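Adenosine deaminase (Burkholderia ambifaria, PDB 4GXW) probably acts as a zinc-dependent deaminase of adenosine or adenine, as a TIM-barrel amidohydrolase of the adenosine and AMP deaminase family. Local coordinates at residues P119-R124 against E166-I170; Y130-Q134 against W173-A179. All blocks are in the same frame, centred on the assembly; numbering follows the deposited sequence.

In the fold
Both contacts lie on one flank of the TIM barrel, their centres about 11 Å apart and about 20 and 22 Å from the centre of the chain. Helix 164-176 serves both: contact 1 uses its earlier part, contact 2 its last turn and the residues after it. Across from it stand helices 119-126 and 130-148, consecutive in the chain, so the segments alternate in sequence and helix 164-176 packs against both preceding helices on the outside of the barrel. The two sites touch: Val123 packs its CG2 on Tyr130 N at 3.6 Å and its CG1 on Trp173. Pro156 of strand 151-159 touches side chains of both. The zinc is about 13 Å from the Pro119 side chain; contact 2 lies away from it.

Contact 1. Residues P119-R124 against E166-I170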
loop_
_atom_site.group_PDB
_atom_site.type_symbol
_atom_site.label_atom_id
_atom_site.label_comp_id
_atom_site.label_asym_id
_atom_site.label_seq_id
_atom_site.Cartn_x
_atom_site.Cartn_y
_atom_site.Cartn_z
ATOM N N PRO A 119 -3.605 3.837 -14.688
ATOM C CA PRO A 119 -4.252 4.597 -15.768
ATOM C C PRO A 119 -4.617 3.773 -16.997
ATOM O O PRO A 119 -5.523 4.173 -17.725
ATOM C CB PRO A 119 -3.202 5.640 -16.158
ATOM C CG PRO A 119 -2.164 5.606 -15.095
ATOM C CD PRO A 119 -2.216 4.259 -14.449
ATOM N N THR A 120 -3.920 2.665 -17.239
ATOM C CA THR A 120 -4.219 1.855 -18.415
ATOM C C THR A 120 -5.667 1.373 -18.400
ATOM O O THR A 120 -6.399 1.545 -19.383
ATOM C CB THR A 120 -3.256 0.664 -18.553
ATOM O OG1 THR A 120 -1.911 1.146 -18.601
ATOM C CG2 THR A 120 -3.556 -0.134 -19.812
ATOM N N GLY A 121 -6.096 0.794 -17.283
ATOM C CA GLY A 121 -7.477 0.364 -17.141
ATOM C C GLY A 121 -8.460 1.513 -17.303
ATOM O O GLY A 121 -9.478 1.383 -17.979
ATOM N N THR A 122 -8.163 2.652 -16.694
ATOM C CA THR A 122 -9.071 3.786 -16.763
ATOM C C THR A 122 -9.220 4.310 -18.194
ATOM O O THR A 122 -10.335 4.538 -18.667
ATOM C CB THR A 122 -8.592 4.895 -15.822
ATOM O OG1 THR A 122 -8.606 4.387 -14.481
ATOM C CG2 THR A 122 -9.488 6.120 -15.928
ATOM N N VAL A 123 -8.101 4.510 -18.877
ATOM C CA VAL A 123 -8.142 5.066 -20.230
ATOM C C VAL A 123 -8.644 4.047 -21.261
ATOM O O VAL A 123 -9.537 4.351 -22.056
ATOM C CB VAL A 123 -6.762 5.621 -20.663
ATOM C CG1 VAL A 123 -6.826 6.163 -22.083
ATOM C CG2 VAL A 123 -6.299 6.711 -19.706
ATOM N N ARG A 124 -8.088 2.838 -21.229
ATOM C CA ARG A 124 -8.385 1.839 -22.256
ATOM C C ARG A 124 -9.671 1.067 -22.008
ATOM O O ARG A 124 -10.340 0.668 -22.956
ATOM C CB ARG A 124 -7.238 0.836 -22.398
ATOM C CG ARG A 124 -5.849 1.437 -22.549
ATOM C CD ARG A 124 -5.698 2.289 -23.793
ATOM N NE ARG A 124 -4.289 2.625 -23.990
ATOM C CZ ARG A 124 -3.843 3.709 -24.617
ATOM N NH1 ARG A 124 -4.692 4.595 -25.120
ATOM N NH2 ARG A 124 -2.536 3.904 -24.728
ATOM N N GLU A 166 2.238 0.088 -23.102
ATOM C CA GLU A 166 1.236 0.769 -22.291
ATOM C C GLU A 166 1.917 1.466 -21.124
ATOM O O GLU A 166 1.481 2.527 -20.681
ATOM C CB GLU A 166 0.147 -0.194 -21.794
ATOM C CG GLU A 166 -0.751 -0.761 -22.892
ATOM C CD GLU A 166 -1.622 0.280 -23.589
ATOM O OE1 GLU A 166 -1.806 1.399 -23.066
ATOM O OE2 GLU A 166 -2.144 -0.036 -24.676
ATOM N N ALA A 167 3.007 0.873 -20.641
ATOM C CA ALA A 167 3.776 1.461 -19.554
ATOM C C ALA A 167 4.435 2.772 -20.004
ATOM O O ALA A 167 4.383 3.775 -19.288
ATOM C CB ALA A 167 4.824 0.462 -19.035
ATOM N N VAL A 168 5.028 2.767 -21.198
ATOM C CA VAL A 168 5.583 3.987 -21.772
ATOM C C VAL A 168 4.489 5.044 -21.941
ATOM O O VAL A 168 4.713 6.228 -21.665
ATOM C CB VAL A 168 6.313 3.703 -23.106
ATOM C CG1 VAL A 168 6.738 5.005 -23.797
ATOM C CG2 VAL A 168 7.522 2.811 -22.857
ATOM N N ALA A 169 3.298 4.614 -22.361
ATOM C CA ALA A 169 2.175 5.537 -22.535
ATOM C C ALA A 169 1.838 6.282 -21.238
ATOM O O ALA A 169 1.497 7.467 -21.259
ATOM C CB ALA A 169 0.943 4.803 -23.090
ATOM N N ILE A 170 1.949 5.599 -20.100
ATOM C CA ILE A 170 1.684 6.240 -18.812
ATOM C C ILE A 170 2.637 7.396 -18.541
ATOM O O ILE A 170 2.211 8.485 -18.123
ATOM C CB ILE A 170 1.794 5.232 -17.656
ATOM C CG1 ILE A 170 0.655 4.218 -17.744
ATOM C CG2 ILE A 170 1.804 5.938 -16.299
ATOM C CD1 ILE A 170 0.794 3.082 -16.766
HETATM O O HOH W 1 -1.361 2.695 -20.728
#
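Glu166 OE1 takes two N-H groups from one guanidinium: Arg124 NE lies 2.9 Å from Glu166 OE1, and Arg124 NH2 lies 3.1 Å from the same oxygen. The NE bond has an N-H...O angle of 156° and the NH2 bond is the more bent, as expected when two donors of one side-on edge converge on a single atom. OE1 sits in the guanidinium plane and is met on its syn side, yet the two nitrogens come from opposite faces of the carboxylate, whose plane stands 76° from that of the guanidinium. This is a one-oxygen grip, distinct from the coplanar two-oxygen pairing. Both chains are folded at chi2, and these bends turn the charged ends toward each other from opposite directions.

A water adds to the same carboxylate oxygen. It donates to Glu166 OE1 at 2.7 Å and to the backbone Glu166 O, while accepting from Thr120 OG1, also at 2.7 Å. Deeper in, Ile170 CD1 packs against Pro119 CD at 4.0 Å and against Thr120 OG1 at 3.8 Å. The axes of segments 119-124 and 166-170 are 91° apart in direction and approach to 10.5 Å, so side chains and water span the gap. Salt bridge and water thus join helix 119-126, which follows strand 110-117, to helix 164-176, which follows strand 151-159, on the outside of the TIM barrel.

With an arginine and a water donating to OE1, the negative charge is probably drawn toward that oxygen and the carboxylate kept ionised.

Contact 2. Residues Y130-Q134 against W173-A179; sequences YADAQ and WMKANRA
Tyr130 and Trp173 each set a CB over the other's ring. Trp173 CB stands over the centre of the phenol face, 3.5 Å from the Tyr130 ring centroid; Tyr130 CB lies 3.7 Å from the centroid of the five-membered ring of Trp173, and both CB atoms are close to the ring normals. The planes are only 12° apart, but the rings are so displaced that little of one lies above the other, so two reciprocal CH-pi contacts make the pairing. With CG anti to the backbone N (chi1 -176°), the Tyr130 ring extends toward Met174, whose CG is 3.5 Å from Tyr130 OH.

That hydroxyl donates to Gln134 OE1 at 2.7 Å, one turn along the helix, holding the amide so that Gln134 NE2 can reach Asn177 O at 2.9 Å. The latter bond is nearly straight, at 165°, and lies in both the carbonyl and the amide planes. Asn177 in turn folds back, its ND2 donating to Trp173 O at 2.9 Å, while its OD1 shares a water with Ala131 O and packs on Ala131 CB.

Gln134 and Asn177 thus tie the first turns of helix 130-148 to the residues that end helix 164-176 and lead to strand 184-188. Packing between successive outer helices, with strand 151-159 between them in sequence, is characteristic of the beta-alpha repeats of a TIM barrel.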
loop_
_atom_site.group_PDB
_atom_site.type_symbol
_atom_site.label_atom_id
_atom_site.label_comp_id
_atom_site.label_asym_id
_atom_site.label_seq_id
_atom_site.Cartn_x
_atom_site.Cartn_y
_atom_site.Cartn_z
ATOM N N TYR A 130 -7.010 10.271 -19.907
ATOM C CA TYR A 130 -6.034 10.435 -18.835
ATOM C C TYR A 130 -6.161 11.798 -18.149
ATOM O O TYR A 130 -6.196 11.887 -16.924
ATOM C CB TYR A 130 -4.581 10.262 -19.329
ATOM C CG TYR A 130 -3.622 10.335 -18.172
ATOM C CD1 TYR A 130 -3.112 11.555 -17.735
ATOM C CD2 TYR A 130 -3.278 9.193 -17.463
ATOM C CE1 TYR A 130 -2.285 11.636 -16.641
ATOM C CE2 TYR A 130 -2.443 9.258 -16.365
ATOM C CZ TYR A 130 -1.953 10.480 -15.949
ATOM O OH TYR A 130 -1.131 10.528 -14.843
ATOM N N ALA A 131 -6.181 12.859 -18.949
ATOM C CA ALA A 131 -6.159 14.217 -18.408
ATOM C C ALA A 131 -7.326 14.466 -17.459
ATOM O O ALA A 131 -7.165 15.074 -16.401
ATOM C CB ALA A 131 -6.156 15.242 -19.535
ATOM N N ASP A 132 -8.503 13.980 -17.839
ATOM C CA ASP A 132 -9.692 14.139 -17.007
ATOM C C ASP A 132 -9.638 13.268 -15.762
ATOM O O ASP A 132 -10.048 13.687 -14.685
ATOM C CB ASP A 132 -10.952 13.831 -17.815
ATOM C CG ASP A 132 -11.110 14.743 -19.006
ATOM O OD1 ASP A 132 -10.783 15.943 -18.870
ATOM O OD2 ASP A 132 -11.557 14.267 -20.067
ATOM N N ALA A 133 -9.125 12.052 -15.917
ATOM C CA ALA A 133 -9.016 11.138 -14.785
ATOM C C ALA A 133 -8.044 11.681 -13.738
ATOM O O ALA A 133 -8.355 11.718 -12.543
ATOM C CB ALA A 133 -8.582 9.762 -15.256
ATOM N N GLN A 134 -6.860 12.100 -14.175
ATOM C CA GLN A 134 -5.867 12.620 -13.239
ATOM C C GLN A 134 -6.376 13.886 -12.553
ATOM O O GLN A 134 -6.205 14.045 -11.348
ATOM C CB GLN A 134 -4.513 12.880 -13.916
ATOM C CG GLN A 134 -3.412 13.128 -12.888
ATOM C CD GLN A 134 -2.168 13.753 -13.468
ATOM O OE1 GLN A 134 -1.214 13.060 -13.840
ATOM N NE2 GLN A 134 -2.157 15.072 -13.528
ATOM N N TRP A 173 1.708 10.290 -20.663
ATOM C CA TRP A 173 0.565 10.983 -20.072
ATOM C C TRP A 173 0.982 11.873 -18.910
ATOM O O TRP A 173 0.515 13.007 -18.790
ATOM C CB TRP A 173 -0.485 9.979 -19.595
ATOM C CG TRP A 173 -1.315 9.398 -20.689
ATOM C CD1 TRP A 173 -1.739 10.031 -21.824
ATOM C CD2 TRP A 173 -1.834 8.064 -20.751
ATOM N NE1 TRP A 173 -2.491 9.167 -22.586
ATOM C CE2 TRP A 173 -2.556 7.953 -21.951
ATOM C CE3 TRP A 173 -1.761 6.958 -19.902
ATOM C CZ2 TRP A 173 -3.200 6.772 -22.327
ATOM C CZ3 TRP A 173 -2.402 5.789 -20.277
ATOM C CH2 TRP A 173 -3.100 5.703 -21.482
ATOM N N MET A 174 1.850 11.350 -18.051
ATOM C CA MET A 174 2.297 12.086 -16.868
ATOM C C MET A 174 3.055 13.351 -17.248
ATOM O O MET A 174 2.834 14.408 -16.658
ATOM C CB MET A 174 3.154 11.199 -15.962
ATOM C CG MET A 174 2.353 10.087 -15.278
ATOM S SD MET A 174 3.392 8.850 -14.489
ATOM C CE MET A 174 4.200 9.823 -13.212
ATOM N N LYS A 175 3.935 13.239 -18.241
ATOM C CA LYS A 175 4.689 14.388 -18.734
ATOM C C LYS A 175 3.793 15.487 -19.305
ATOM O O LYS A 175 4.119 16.673 -19.205
ATOM C CB LYS A 175 5.696 13.945 -19.802
ATOM C CG LYS A 175 6.907 13.232 -19.229
ATOM C CD LYS A 175 7.927 12.864 -20.306
ATOM C CE LYS A 175 7.520 11.606 -21.059
ATOM N NZ LYS A 175 8.653 11.033 -21.863
ATOM N N ALA A 176 2.676 15.083 -19.909
ATOM C CA ALA A 176 1.742 16.007 -20.545
ATOM C C ALA A 176 0.781 16.637 -19.540
ATOM O O ALA A 176 0.035 17.562 -19.879
ATOM C CB ALA A 176 0.957 15.278 -21.643
ATOM N N ASN A 177 0.788 16.123 -18.313
ATOM C CA ASN A 177 -0.142 16.568 -17.279
ATOM C C ASN A 177 0.540 16.730 -15.931
ATOM O O ASN A 177 0.095 16.161 -14.938
ATOM C CB ASN A 177 -1.282 15.559 -17.119
ATOM C CG ASN A 177 -2.164 15.476 -18.338
ATOM O OD1 ASN A 177 -3.118 16.250 -18.481
ATOM N ND2 ASN A 177 -1.864 14.536 -19.228
ATOM N N ARG A 178 1.622 17.496 -15.883
ATOM C CA ARG A 178 2.389 17.584 -14.647
ATOM C C ARG A 178 1.590 18.250 -13.536
ATOM O O ARG A 178 0.856 19.215 -13.764
ATOM C CB ARG A 178 3.719 18.307 -14.865
ATOM C CG ARG A 178 4.740 17.487 -15.645
ATOM C CD ARG A 178 6.075 18.220 -15.728
ATOM N NE ARG A 178 7.089 17.477 -16.474
ATOM C CZ ARG A 178 7.919 16.588 -15.934
ATOM N NH1 ARG A 178 7.860 16.324 -14.638
ATOM N NH2 ARG A 178 8.810 15.964 -16.691
ATOM N N ALA A 179 1.721 17.706 -12.333
ATOM C CA ALA A 179 1.067 18.255 -11.158
ATOM C C ALA A 179 1.908 17.887 -9.955
ATOM O O ALA A 179 2.473 16.795 -9.909
ATOM C CB ALA A 179 -0.338 17.693 -11.013
HETATM O O HOH W 2 -4.926 16.649 -15.965
#